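Local coordinates for protein S-adenosylmethionine decarboxylase proenzyme (Aquifex aeolicus, PDB 2III) that probably decarboxylates S-adenosylmethionine to S-adenosylmethioninamine, the propylamine donor for spermidine and spermine, with a pyruvoyl group made by self-cleavage, at residues A[10-16]-A[101-107]; A[78-82]-A[93-97]; A[22-28]-A[45-49]; A[27-31]-A[66-70]; A[2-6]-A[115-119]. All blocks are in the same frame, centred on the assembly; numbering follows the deposited sequence.

Interaction 1: residues A[10-16]-A[101-107]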
# COMPACT_ATOMS: atom_id res chain seq x y z
N LEU A 10 -5.43 2.00 6.87
CA LEU A 10 -6.10 1.76 5.61
C LEU A 10 -7.59 1.98 5.86
O LEU A 10 -8.11 1.64 6.92
CB LEU A 10 -5.83 0.35 5.07
CG LEU A 10 -5.68 -0.87 5.97
CD1 LEU A 10 -5.56 -2.11 5.11
CD2 LEU A 10 -4.44 -0.74 6.84
N ALA A 11 -8.26 2.59 4.89
CA ALA A 11 -9.68 2.86 5.02
C ALA A 11 -10.39 2.74 3.70
O ALA A 11 -9.83 3.07 2.65
CB ALA A 11 -9.88 4.26 5.57
N ASP A 12 -11.61 2.23 3.75
CA ASP A 12 -12.42 2.13 2.55
C ASP A 12 -13.49 3.20 2.76
O ASP A 12 -14.26 3.14 3.73
CB ASP A 12 -13.04 0.73 2.43
CG ASP A 12 -11.99 -0.37 2.37
OD1 ASP A 12 -10.82 -0.07 2.02
OD2 ASP A 12 -12.33 -1.53 2.66
N LEU A 13 -13.51 4.19 1.88
CA LEU A 13 -14.46 5.29 2.00
C LEU A 13 -15.64 5.15 1.05
O LEU A 13 -15.46 5.03 -0.16
CB LEU A 13 -13.73 6.61 1.73
CG LEU A 13 -12.32 6.78 2.30
CD1 LEU A 13 -11.86 8.20 2.01
CD2 LEU A 13 -12.30 6.52 3.81
N TYR A 14 -16.85 5.18 1.61
CA TYR A 14 -18.07 5.05 0.82
C TYR A 14 -18.90 6.33 0.82
O TYR A 14 -18.77 7.18 1.70
CB TYR A 14 -18.94 3.91 1.36
CG TYR A 14 -18.26 2.56 1.38
CD1 TYR A 14 -18.68 1.53 0.52
CD2 TYR A 14 -17.21 2.29 2.26
CE1 TYR A 14 -18.08 0.29 0.55
CE2 TYR A 14 -16.60 1.03 2.29
CZ TYR A 14 -17.04 0.04 1.43
OH TYR A 14 -16.46 -1.21 1.45
N GLY A 15 -19.77 6.46 -0.17
CA GLY A 15 -20.62 7.63 -0.25
C GLY A 15 -19.86 8.86 -0.68
O GLY A 15 -20.27 9.98 -0.39
N VAL A 16 -18.75 8.65 -1.38
CA VAL A 16 -17.93 9.76 -1.85
C VAL A 16 -18.44 10.26 -3.20
O VAL A 16 -18.66 9.46 -4.12
CB VAL A 16 -16.46 9.35 -2.02
CG1 VAL A 16 -15.67 10.50 -2.65
CG2 VAL A 16 -15.87 8.95 -0.66
N LEU A 101 -12.52 14.23 1.08
CA LEU A 101 -13.43 13.36 0.35
C LEU A 101 -14.81 13.31 0.98
O LEU A 101 -15.80 12.93 0.33
CB LEU A 101 -12.85 11.95 0.26
CG LEU A 101 -11.59 11.84 -0.60
CD1 LEU A 101 -11.18 10.39 -0.74
CD2 LEU A 101 -11.85 12.46 -1.96
N ASN A 102 -14.88 13.66 2.26
CA ASN A 102 -16.13 13.68 3.00
C ASN A 102 -17.04 12.48 2.70
O ASN A 102 -18.13 12.63 2.15
CB ASN A 102 -16.87 14.99 2.72
CG ASN A 102 -18.19 15.09 3.45
OD1 ASN A 102 -18.26 14.90 4.67
ND2 ASN A 102 -19.25 15.39 2.72
N PRO A 103 -16.59 11.26 3.06
CA PRO A 103 -17.39 10.05 2.82
C PRO A 103 -18.57 9.96 3.80
O PRO A 103 -18.53 10.55 4.87
CB PRO A 103 -16.38 8.93 3.03
CG PRO A 103 -15.50 9.50 4.11
CD PRO A 103 -15.27 10.92 3.62
N LYS A 104 -19.60 9.21 3.42
CA LYS A 104 -20.76 9.04 4.28
C LYS A 104 -20.58 7.86 5.25
O LYS A 104 -21.08 7.89 6.37
CB LYS A 104 -22.03 8.85 3.43
CG LYS A 104 -22.41 10.11 2.66
CD LYS A 104 -23.72 9.95 1.91
CE LYS A 104 -23.64 8.89 0.82
NZ LYS A 104 -24.96 8.68 0.16
N ARG A 105 -19.85 6.84 4.80
CA ARG A 105 -19.57 5.65 5.61
C ARG A 105 -18.11 5.27 5.47
O ARG A 105 -17.50 5.41 4.40
CB ARG A 105 -20.44 4.46 5.18
CG ARG A 105 -21.78 4.42 5.87
CD ARG A 105 -22.70 3.36 5.28
NE ARG A 105 -24.08 3.69 5.63
CZ ARG A 105 -24.55 3.73 6.87
NH1 ARG A 105 -23.76 3.44 7.90
NH2 ARG A 105 -25.80 4.11 7.10
N ILE A 106 -17.55 4.76 6.56
CA ILE A 106 -16.14 4.39 6.56
C ILE A 106 -15.84 3.07 7.26
O ILE A 106 -16.52 2.68 8.22
CB ILE A 106 -15.31 5.50 7.27
CG1 ILE A 106 -15.49 6.83 6.55
CG2 ILE A 106 -13.84 5.11 7.32
CD1 ILE A 106 -15.04 8.03 7.36
N ASP A 107 -14.84 2.37 6.76
CA ASP A 107 -14.37 1.15 7.38
C ASP A 107 -12.87 1.38 7.46
O ASP A 107 -12.19 1.51 6.44
CB ASP A 107 -14.67 -0.10 6.55
CG ASP A 107 -14.32 -1.38 7.30
OD1 ASP A 107 -14.76 -1.51 8.47
OD2 ASP A 107 -13.60 -2.24 6.73
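L13 and L101 make the dense half of this contact: their side chains cross at about a right angle, with L13 CD1 3.6 Å from L101 CD1. L13 CB rests on P103 CB at 3.8 Å, and L13 CD2 runs alongside I106 CG2, while V16 CG2 lies beside P103. On the backbone, D12 pairs with D107 through two hydrogen bonds, and Y14 N donates to R105 O at 2.9 Å. Y14 O then receives K104 N at 2.8 Å and, weakly, R105 N, so that two residues face one. G15 has positive phi (73°), and K104 CE sits only 3.4 Å from its CA, where a side chain would collide. On the face carrying D12, Y14, R105 and D107 the segments share few side-chain contacts. The second subunit covers D12 and Y14, its R113 forming a salt bridge with D12 and its I115 backbone bonding Y14 OH. The solvent side is at K104, R105 and D107, the far end of R105 leading away from the pair. The arrangement is a classic beta bulge where edge strand 105-116 joins the antiparallel sheet of the two-layer alpha-beta sandwich.

Interaction 2: residues A[78-82]-A[93-97]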
# COMPACT_ATOMS: atom_id res chain seq x y z
N THR A 78 -10.33 3.60 -1.87
CA THR A 78 -9.60 2.81 -0.90
C THR A 78 -8.27 3.49 -0.67
O THR A 78 -7.47 3.67 -1.60
CB THR A 78 -9.41 1.36 -1.39
OG1 THR A 78 -8.91 1.36 -2.74
CG2 THR A 78 -10.75 0.63 -1.35
N VAL A 79 -8.04 3.89 0.58
CA VAL A 79 -6.84 4.64 0.96
C VAL A 79 -5.87 3.95 1.92
O VAL A 79 -6.28 3.23 2.83
CB VAL A 79 -7.26 5.97 1.61
CG1 VAL A 79 -6.04 6.86 1.80
CG2 VAL A 79 -8.34 6.65 0.77
N ASP A 80 -4.58 4.19 1.72
CA ASP A 80 -3.55 3.64 2.59
C ASP A 80 -2.57 4.74 2.98
O ASP A 80 -2.05 5.45 2.11
CB ASP A 80 -2.75 2.54 1.89
CG ASP A 80 -3.50 1.23 1.77
OD1 ASP A 80 -2.98 0.21 2.26
OD2 ASP A 80 -4.61 1.22 1.18
N VAL A 81 -2.34 4.89 4.28
CA VAL A 81 -1.37 5.86 4.76
C VAL A 81 -0.43 5.08 5.67
O VAL A 81 -0.79 4.72 6.78
CB VAL A 81 -2.01 7.02 5.53
CG1 VAL A 81 -0.91 7.92 6.11
CG2 VAL A 81 -2.88 7.84 4.59
N TYR A 82 0.76 4.82 5.16
CA TYR A 82 1.79 4.05 5.85
C TYR A 82 3.06 4.90 6.01
O TYR A 82 3.73 5.18 5.03
CB TYR A 82 2.08 2.79 5.02
CG TYR A 82 3.08 1.80 5.57
CD1 TYR A 82 3.37 0.63 4.87
CD2 TYR A 82 3.74 2.01 6.79
CE1 TYR A 82 4.28 -0.30 5.35
CE2 TYR A 82 4.67 1.08 7.28
CZ TYR A 82 4.93 -0.07 6.56
OH TYR A 82 5.86 -0.99 7.01
N ALA A 93 -2.46 12.78 7.82
CA ALA A 93 -2.64 12.55 6.39
C ALA A 93 -3.99 11.91 6.12
O ALA A 93 -4.69 12.32 5.19
CB ALA A 93 -1.53 11.66 5.86
N MSE A 94 -4.36 10.92 6.93
CA MSE A 94 -5.64 10.24 6.74
C MSE A 94 -6.82 11.15 7.11
O MSE A 94 -7.86 11.10 6.46
CB MSE A 94 -5.71 8.94 7.55
CG MSE A 94 -6.98 8.13 7.30
SE MSE A 94 -7.17 7.56 5.43
CE MSE A 94 -6.02 5.98 5.48
N ASP A 95 -6.65 11.99 8.14
CA ASP A 95 -7.72 12.90 8.54
C ASP A 95 -7.98 13.90 7.42
O ASP A 95 -9.13 14.25 7.12
CB ASP A 95 -7.34 13.69 9.81
CG ASP A 95 -7.25 12.82 11.05
OD1 ASP A 95 -7.85 11.73 11.05
OD2 ASP A 95 -6.60 13.25 12.03
N TYR A 96 -6.90 14.36 6.79
CA TYR A 96 -7.00 15.31 5.70
C TYR A 96 -7.74 14.66 4.53
O TYR A 96 -8.76 15.18 4.07
CB TYR A 96 -5.60 15.75 5.23
CG TYR A 96 -5.65 16.72 4.07
CD1 TYR A 96 -5.93 18.07 4.27
CD2 TYR A 96 -5.46 16.27 2.77
CE1 TYR A 96 -6.04 18.95 3.20
CE2 TYR A 96 -5.56 17.14 1.69
CZ TYR A 96 -5.84 18.48 1.91
OH TYR A 96 -5.93 19.34 0.84
N ILE A 97 -7.24 13.53 4.05
CA ILE A 97 -7.86 12.82 2.94
C ILE A 97 -9.35 12.57 3.19
O ILE A 97 -10.18 12.84 2.33
CB ILE A 97 -7.12 11.48 2.68
CG1 ILE A 97 -5.74 11.77 2.09
CG2 ILE A 97 -7.95 10.59 1.75
CD1 ILE A 97 -4.84 10.56 1.94
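V79 and V81, on strand 78-82, face A93, M94 and I97 of helix 93-97, the two segments running nearly antiparallel (156°) with their axes 9.2 Å apart. This is the helix-on-sheet packing of a two-layer alpha-beta sandwich, and it is wholly apolar: alternate residues of the strand offer branched side chains to a helix that runs back along one face of the sheet. The residue at M94 is selenomethionine. Its CG is anti to the backbone N (chi1 -175°), and bends at the next two torsions fold the chain back over the strand, so that the terminal methyl lodges between the valines. M94 CE is 3.8 Å from V79 CG1, and M94 SE follows at 3.9 Å from the same V79 CG1. Each valine slides past the selenomethionine in the opposite direction rather than meeting it end-on. One turn along, I97 passes V79 in the same manner, I97 CD1 coming within 3.9 Å of V79 CG1; I97 also packs on L31 and A34 of helix 24-37. The intervening D80 points away from the helix to the other face of the sheet, where H8 of the same chain and R113 of the second subunit take up its carboxylate; the strand thus separates a hydrocarbon core from a polar subunit interface that borders H69, the predicted proton acceptor for processing. At the far end of the contact V81 splits its two branches between partners: V81 CG2 meets M94 CE at 3.8 Å, while V81 CG1 touches A93 CB, also at 3.8 Å.

Interaction 3: residues A[22-28]-A[45-49]. With MG (magnesium ion), chain B.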
# COMPACT_ATOMS: atom_id res chain seq x y z
N ASP A 22 -12.98 11.11 -9.73
CA ASP A 22 -13.04 10.54 -11.08
C ASP A 22 -11.82 10.76 -11.97
O ASP A 22 -11.52 9.91 -12.82
CB ASP A 22 -14.32 11.02 -11.79
CG ASP A 22 -14.39 12.54 -11.95
OD1 ASP A 22 -15.30 13.02 -12.65
OD2 ASP A 22 -13.55 13.25 -11.37
N ARG A 23 -11.10 11.86 -11.79
CA ARG A 23 -9.93 12.11 -12.62
C ARG A 23 -8.62 12.14 -11.81
O ARG A 23 -8.65 12.25 -10.59
CB ARG A 23 -10.09 13.45 -13.37
CG ARG A 23 -11.42 13.64 -14.12
CD ARG A 23 -11.66 12.59 -15.20
NE ARG A 23 -10.69 12.67 -16.30
CZ ARG A 23 -10.58 11.75 -17.26
NH1 ARG A 23 -11.36 10.68 -17.27
NH2 ARG A 23 -9.66 11.90 -18.21
N VAL A 24 -7.48 12.02 -12.49
CA VAL A 24 -6.19 12.08 -11.82
C VAL A 24 -5.99 13.42 -11.12
O VAL A 24 -5.47 13.48 -10.00
CB VAL A 24 -5.03 11.87 -12.82
CG1 VAL A 24 -3.70 12.31 -12.17
CG2 VAL A 24 -4.94 10.40 -13.23
N GLU A 25 -6.39 14.50 -11.78
CA GLU A 25 -6.26 15.84 -11.22
C GLU A 25 -6.75 15.87 -9.78
O GLU A 25 -6.11 16.45 -8.90
CB GLU A 25 -7.07 16.86 -12.03
CG GLU A 25 -6.64 17.00 -13.48
CD GLU A 25 -6.62 15.67 -14.21
OE1 GLU A 25 -7.64 14.94 -14.17
OE2 GLU A 25 -5.58 15.34 -14.82
N ASP A 26 -7.91 15.24 -9.54
CA ASP A 26 -8.50 15.19 -8.21
C ASP A 26 -7.59 14.46 -7.20
O ASP A 26 -7.30 14.97 -6.12
CB ASP A 26 -9.87 14.48 -8.25
CG ASP A 26 -10.78 15.00 -9.36
OD1 ASP A 26 -11.19 16.18 -9.31
OD2 ASP A 26 -11.10 14.21 -10.28
N ILE A 27 -7.15 13.26 -7.57
CA ILE A 27 -6.30 12.45 -6.69
C ILE A 27 -4.99 13.16 -6.38
O ILE A 27 -4.54 13.18 -5.23
CB ILE A 27 -6.00 11.06 -7.32
CG1 ILE A 27 -7.31 10.29 -7.49
CG2 ILE A 27 -5.04 10.28 -6.45
CD1 ILE A 27 -8.13 10.21 -6.23
N ARG A 28 -4.40 13.75 -7.42
CA ARG A 28 -3.14 14.47 -7.29
C ARG A 28 -3.29 15.62 -6.32
O ARG A 28 -2.48 15.76 -5.40
CB ARG A 28 -2.70 14.99 -8.66
CG ARG A 28 -1.57 16.01 -8.65
CD ARG A 28 -0.87 16.05 -10.01
NE ARG A 28 0.26 15.13 -10.04
CZ ARG A 28 0.71 14.52 -11.13
NH1 ARG A 28 0.12 14.73 -12.30
NH2 ARG A 28 1.77 13.72 -11.05
N SER A 45 5.93 10.61 -6.70
CA SER A 45 4.50 10.33 -6.74
C SER A 45 4.11 9.88 -8.15
O SER A 45 4.60 10.42 -9.14
CB SER A 45 3.70 11.57 -6.33
OG SER A 45 3.86 12.62 -7.27
N HIS A 46 3.22 8.90 -8.22
CA HIS A 46 2.79 8.37 -9.51
C HIS A 46 1.29 8.16 -9.57
O HIS A 46 0.69 7.59 -8.65
CB HIS A 46 3.54 7.07 -9.78
CG HIS A 46 5.00 7.17 -9.48
ND1 HIS A 46 5.52 6.93 -8.23
CD2 HIS A 46 6.03 7.64 -10.23
CE1 HIS A 46 6.81 7.24 -8.22
NE2 HIS A 46 7.14 7.68 -9.42
N TYR A 47 0.70 8.62 -10.67
CA TYR A 47 -0.73 8.53 -10.88
C TYR A 47 -1.11 7.84 -12.17
O TYR A 47 -0.33 7.80 -13.13
CB TYR A 47 -1.35 9.92 -10.87
CG TYR A 47 -1.01 10.69 -9.62
CD1 TYR A 47 0.21 11.34 -9.48
CD2 TYR A 47 -1.91 10.74 -8.55
CE1 TYR A 47 0.54 12.02 -8.31
CE2 TYR A 47 -1.60 11.41 -7.38
CZ TYR A 47 -0.38 12.05 -7.26
OH TYR A 47 -0.08 12.71 -6.09
N TYR A 48 -2.32 7.29 -12.20
CA TYR A 48 -2.81 6.63 -13.40
C TYR A 48 -4.30 6.87 -13.57
O TYR A 48 -5.08 6.74 -12.63
CB TYR A 48 -2.54 5.12 -13.33
CG TYR A 48 -2.83 4.45 -14.65
CD1 TYR A 48 -1.99 4.64 -15.75
CD2 TYR A 48 -3.97 3.66 -14.82
CE1 TYR A 48 -2.28 4.05 -16.98
CE2 TYR A 48 -4.27 3.07 -16.05
CZ TYR A 48 -3.42 3.27 -17.12
OH TYR A 48 -3.71 2.70 -18.34
N GLN A 49 -4.69 7.24 -14.79
CA GLN A 49 -6.09 7.50 -15.12
C GLN A 49 -6.70 6.26 -15.74
O GLN A 49 -6.18 5.72 -16.72
CB GLN A 49 -6.17 8.67 -16.10
CG GLN A 49 -7.58 9.02 -16.58
CD GLN A 49 -8.50 9.46 -15.46
OE1 GLN A 49 -9.41 8.73 -15.07
NE2 GLN A 49 -8.25 10.65 -14.92
MG MG B . -13.57 15.46 -10.70
O HOH W 1 -12.42 16.17 -11.64
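Y47 and R28 set the pattern, an aromatic ring wedged against the start of a helix. R28 CB stands over one face of the Y47 ring, 4.1 Å from its centroid and 19° off the normal, a CH-pi contact. The R28 chain, bent at chi3, runs over the same face toward the rim, where R28 NH2 is 3.3 Å from Y47 CD1; the guanidinium is strongly tilted against the ring (62° between planes), and Y47 CD1 lies over the guanidinium face. I27 CG2 approaches the ring in plane, at its edge, 3.7 Å from Y47 CE2, while V24 CG1 packs on Y47 CB at 3.6 Å. An alanine in place of Y47 would take the ring away, probably leaving I27 CG2 without its partner and the R28 side chain without the face it lies on. Farther along the strand, the R23 guanidinium and the Q49 amide are stacked almost flat on each other (8° between planes), although the two side chains cross at about a right angle. V24 CG2 rests 3.6 Å from Q49 CB. The helix start is fixed from its own side: R23 N, at the N-cap, donates to D26 OD2 at 2.8 Å. D22 OD2 binds the magnesium ion at 2.3 Å; the site also takes the backbone O of D19 and, at longer range, D26. The contact lays the beginning of helix 24-37 over edge strand 42-49; V24 and I27 also reach A55 on neighbouring strand 55-61, while H46, turned the other way, stacks on H46 of the second subunit.

Interaction 4: residues A[27-31]-A[66-70]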
# COMPACT_ATOMS: atom_id res chain seq x y z
N ILE A 27 -7.15 13.26 -7.57
CA ILE A 27 -6.30 12.45 -6.69
C ILE A 27 -4.99 13.16 -6.38
O ILE A 27 -4.54 13.18 -5.23
CB ILE A 27 -6.00 11.06 -7.32
CG1 ILE A 27 -7.31 10.29 -7.49
CG2 ILE A 27 -5.04 10.28 -6.45
CD1 ILE A 27 -8.13 10.21 -6.23
N ARG A 28 -4.40 13.75 -7.42
CA ARG A 28 -3.14 14.47 -7.29
C ARG A 28 -3.29 15.62 -6.32
O ARG A 28 -2.48 15.76 -5.40
CB ARG A 28 -2.70 14.99 -8.66
CG ARG A 28 -1.57 16.01 -8.65
CD ARG A 28 -0.87 16.05 -10.01
NE ARG A 28 0.26 15.13 -10.04
CZ ARG A 28 0.71 14.52 -11.13
NH1 ARG A 28 0.12 14.73 -12.30
NH2 ARG A 28 1.77 13.72 -11.05
N GLU A 29 -4.31 16.45 -6.50
CA GLU A 29 -4.51 17.57 -5.59
C GLU A 29 -4.70 17.05 -4.18
O GLU A 29 -4.10 17.56 -3.23
CB GLU A 29 -5.75 18.38 -5.98
CG GLU A 29 -5.45 19.56 -6.87
CD GLU A 29 -6.60 20.54 -6.92
OE1 GLU A 29 -7.01 21.03 -5.84
OE2 GLU A 29 -7.10 20.82 -8.03
N LEU A 30 -5.53 16.02 -4.05
CA LEU A 30 -5.83 15.39 -2.78
C LEU A 30 -4.59 14.91 -2.03
O LEU A 30 -4.35 15.30 -0.88
CB LEU A 30 -6.78 14.21 -3.00
CG LEU A 30 -7.23 13.42 -1.77
CD1 LEU A 30 -8.24 14.26 -1.00
CD2 LEU A 30 -7.86 12.10 -2.20
N LEU A 31 -3.79 14.06 -2.68
CA LEU A 31 -2.59 13.52 -2.06
C LEU A 31 -1.50 14.57 -1.84
O LEU A 31 -0.73 14.49 -0.87
CB LEU A 31 -2.03 12.34 -2.88
CG LEU A 31 -2.90 11.08 -3.03
CD1 LEU A 31 -2.04 9.94 -3.56
CD2 LEU A 31 -3.49 10.69 -1.68
N ILE A 66 1.71 6.29 0.59
CA ILE A 66 0.31 6.68 0.67
C ILE A 66 -0.25 6.25 -0.68
O ILE A 66 0.33 6.52 -1.72
CB ILE A 66 0.13 8.20 0.75
CG1 ILE A 66 0.72 8.73 2.06
CG2 ILE A 66 -1.35 8.54 0.63
CD1 ILE A 66 0.50 10.23 2.28
N SER A 67 -1.39 5.56 -0.66
CA SER A 67 -1.97 5.13 -1.92
C SER A 67 -3.48 5.32 -1.91
O SER A 67 -4.10 5.38 -0.85
CB SER A 67 -1.66 3.65 -2.17
OG SER A 67 -2.22 2.85 -1.15
N ILE A 68 -4.05 5.43 -3.10
CA ILE A 68 -5.49 5.57 -3.26
C ILE A 68 -5.93 5.02 -4.61
O ILE A 68 -5.32 5.30 -5.64
CB ILE A 68 -5.97 7.03 -3.15
CG1 ILE A 68 -7.49 7.08 -3.26
CG2 ILE A 68 -5.32 7.87 -4.22
CD1 ILE A 68 -8.12 8.43 -2.97
N HIS A 69 -6.99 4.22 -4.57
CA HIS A 69 -7.56 3.61 -5.76
C HIS A 69 -9.03 4.03 -5.70
O HIS A 69 -9.63 4.03 -4.62
CB HIS A 69 -7.40 2.09 -5.68
CG HIS A 69 -5.97 1.64 -5.54
ND1 HIS A 69 -5.05 1.75 -6.57
CD2 HIS A 69 -5.30 1.08 -4.50
CE1 HIS A 69 -3.88 1.28 -6.17
NE2 HIS A 69 -4.01 0.86 -4.92
N THR A 70 -9.61 4.41 -6.83
CA THR A 70 -11.00 4.87 -6.81
C THR A 70 -11.94 4.27 -7.84
O THR A 70 -11.52 3.80 -8.90
CB THR A 70 -11.07 6.40 -6.94
OG1 THR A 70 -10.82 6.78 -8.30
CG2 THR A 70 -10.03 7.05 -6.05
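I27 and I68 reach toward each other tip to tip, and their CG2 methyls are pressed to 3.3 Å (I27 CG2 to I68 CG2), tighter than usual van der Waals contact. The conformation of I68 explains its central place. Its CG1 is anti to the backbone N (chi1 -177°), which leaves CG2 in the crowded position between N and carbonyl carbon, and the extended chi2 carries CD1 up to the helix. Each branch thus serves its own partners: I68 CD1 lies 3.7 Å from I27 CD1 and 3.8 Å from L30 CD2, the leucine crossing at about a right angle, while I68 CG2 also meets L31 CD1 at 3.9 Å. Replacing I68 by alanine would probably open a gap beneath I27, L30 and L31 and leave their methyl groups without a common partner. A chi2 of -52° bends the I27 chain so that its CD1 ends 3.7 Å from T70 CG2. T70 turns its methyl to the helix, while its OG1 bonds I21 O and A55 N. At the other end L31 slides past I66 in the opposite direction, L31 CD2 being 3.8 Å from I66 CG2; L31 leans on I97 of the second helix as well. S67 and H69 alternate to the far side, where H69, the predicted proton acceptor for processing, bonds to T56 and to H65 of the second subunit. An apolar layer between helices and one face of an antiparallel sheet is typical of a two-layer alpha-beta sandwich; here the other face meets the second subunit.

Interaction 5: residues A[2-6]-A[115-119]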
# COMPACT_ATOMS: atom_id res chain seq x y z
N ALA A 2 9.88 -2.90 23.27
CA ALA A 2 9.62 -3.11 21.82
C ALA A 2 8.92 -1.89 21.22
O ALA A 2 8.04 -1.30 21.84
CB ALA A 2 8.76 -4.35 21.63
N LYS A 3 9.34 -1.53 20.01
CA LYS A 3 8.75 -0.39 19.32
C LYS A 3 8.34 -0.81 17.91
O LYS A 3 8.83 -1.81 17.38
CB LYS A 3 9.77 0.75 19.22
CG LYS A 3 10.96 0.45 18.30
CD LYS A 3 11.94 1.62 18.22
CE LYS A 3 11.33 2.86 17.56
NZ LYS A 3 11.02 2.66 16.11
N THR A 4 7.43 -0.05 17.32
CA THR A 4 6.97 -0.34 15.97
C THR A 4 7.74 0.58 15.02
O THR A 4 7.99 1.74 15.35
CB THR A 4 5.43 -0.12 15.83
OG1 THR A 4 4.99 -0.54 14.53
CG2 THR A 4 5.05 1.34 16.05
N LEU A 5 8.13 0.06 13.87
CA LEU A 5 8.89 0.84 12.89
C LEU A 5 7.97 1.70 12.05
O LEU A 5 8.42 2.70 11.46
CB LEU A 5 9.71 -0.08 11.98
CG LEU A 5 10.94 -0.73 12.62
CD1 LEU A 5 11.55 -1.74 11.66
CD2 LEU A 5 11.96 0.34 13.00
N GLY A 6 6.70 1.32 11.97
CA GLY A 6 5.76 2.09 11.18
C GLY A 6 4.31 1.88 11.55
O GLY A 6 3.94 0.89 12.18
N ILE A 115 7.71 -5.04 14.31
CA ILE A 115 8.00 -4.88 15.73
C ILE A 115 9.42 -5.34 16.03
O ILE A 115 9.79 -6.48 15.76
CB ILE A 115 6.98 -5.66 16.58
CG1 ILE A 115 5.57 -5.14 16.28
CG2 ILE A 115 7.30 -5.50 18.07
CD1 ILE A 115 4.49 -5.74 17.15
N VAL A 116 10.21 -4.43 16.59
CA VAL A 116 11.60 -4.72 16.92
C VAL A 116 11.93 -4.42 18.38
O VAL A 116 11.35 -3.53 19.00
CB VAL A 116 12.56 -3.93 16.00
CG1 VAL A 116 12.32 -4.30 14.55
CG2 VAL A 116 12.36 -2.43 16.19
N GLU A 117 12.88 -5.18 18.93
CA GLU A 117 13.31 -5.04 20.31
C GLU A 117 14.02 -3.71 20.58
O GLU A 117 14.64 -3.14 19.69
CB GLU A 117 14.25 -6.19 20.69
CG GLU A 117 13.63 -7.59 20.66
CD GLU A 117 12.41 -7.73 21.58
OE1 GLU A 117 12.29 -6.93 22.53
OE2 GLU A 117 11.59 -8.64 21.35
N GLU A 118 13.92 -3.24 21.82
CA GLU A 118 14.56 -1.99 22.26
C GLU A 118 15.78 -2.37 23.10
O GLU A 118 16.72 -1.58 23.25
CB GLU A 118 13.58 -1.15 23.07
CG GLU A 118 12.38 -0.64 22.26
CD GLU A 118 11.39 0.16 23.08
OE1 GLU A 118 10.70 -0.43 23.94
OE2 GLU A 118 11.30 1.39 22.87
N GLU A 119 15.75 -3.58 23.65
CA GLU A 119 16.85 -4.11 24.44
C GLU A 119 17.37 -5.26 23.61
O GLU A 119 16.60 -5.91 22.91
CB GLU A 119 16.37 -4.66 25.79
CG GLU A 119 16.00 -3.62 26.83
CD GLU A 119 14.78 -2.82 26.43
OE1 GLU A 119 13.71 -3.42 26.23
OE2 GLU A 119 14.91 -1.58 26.32
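K3 and V116 are joined by two nearly straight backbone hydrogen bonds, K3 N to V116 O at 3.0 Å and V116 N to K3 O at 3.1 Å. They form an antiparallel hydrogen-bonded pair at the extremity of the sheet, where the start of strand 3-14 meets the end of strand 105-116. Beyond it the strand pairing gives way to a side-chain bond: A2 N donates to E118 OE1 at 2.7 Å, on the anti side of the carboxylate and 33° out of its plane, the extended E118 chain bringing that group over the first modelled residue. Two further bonds stay within 2-6. K3 NZ curls back to T4 O at 3.3 Å, approaching from above the carbonyl plane, and T4 OG1 reaches G6 O at 2.9 Å across the corner that the chain turns at L5. Apolar side-chain contacts lie outside these polar links and are few. K3 CG, set between its own backbone N and carbonyl carbon (chi1 68°), runs beside V116 CG2. On the opposite face A2 CB touches I115 CG2 at 4.0 Å. L5 and V116 are also covered by L76 and H74 of the second subunit, respectively, and L5 is about 6 Å by side chain from C84, the predicted catalytic proton donor. The remaining apolar touch is L5 CD1 against V116 CG1, 3.9 Å apart, the two side chains crossing at about a right angle.

Interactions 1 and 5, with centres about 31 Å apart, both join strands 3-14 and 105-116, the first and last of the chain but neighbours in the sheet. The span of interaction 5 along the chain encloses that of interaction 1, which in turn encloses the other three: interactions 3 and 4 start from helix 24-37, and interaction 2 follows with strand 76-84 and helix 87-101. Interactions 3 and 4, with centres 6 Å apart, share I27 and R28. Interactions 2 and 4 lie 9 Å apart on adjacent hydrogen-bonded strands. Both helices pack on one face of the six-stranded antiparallel sheet while the other meets the second subunit, where predicted active-site residues such as H69 lie.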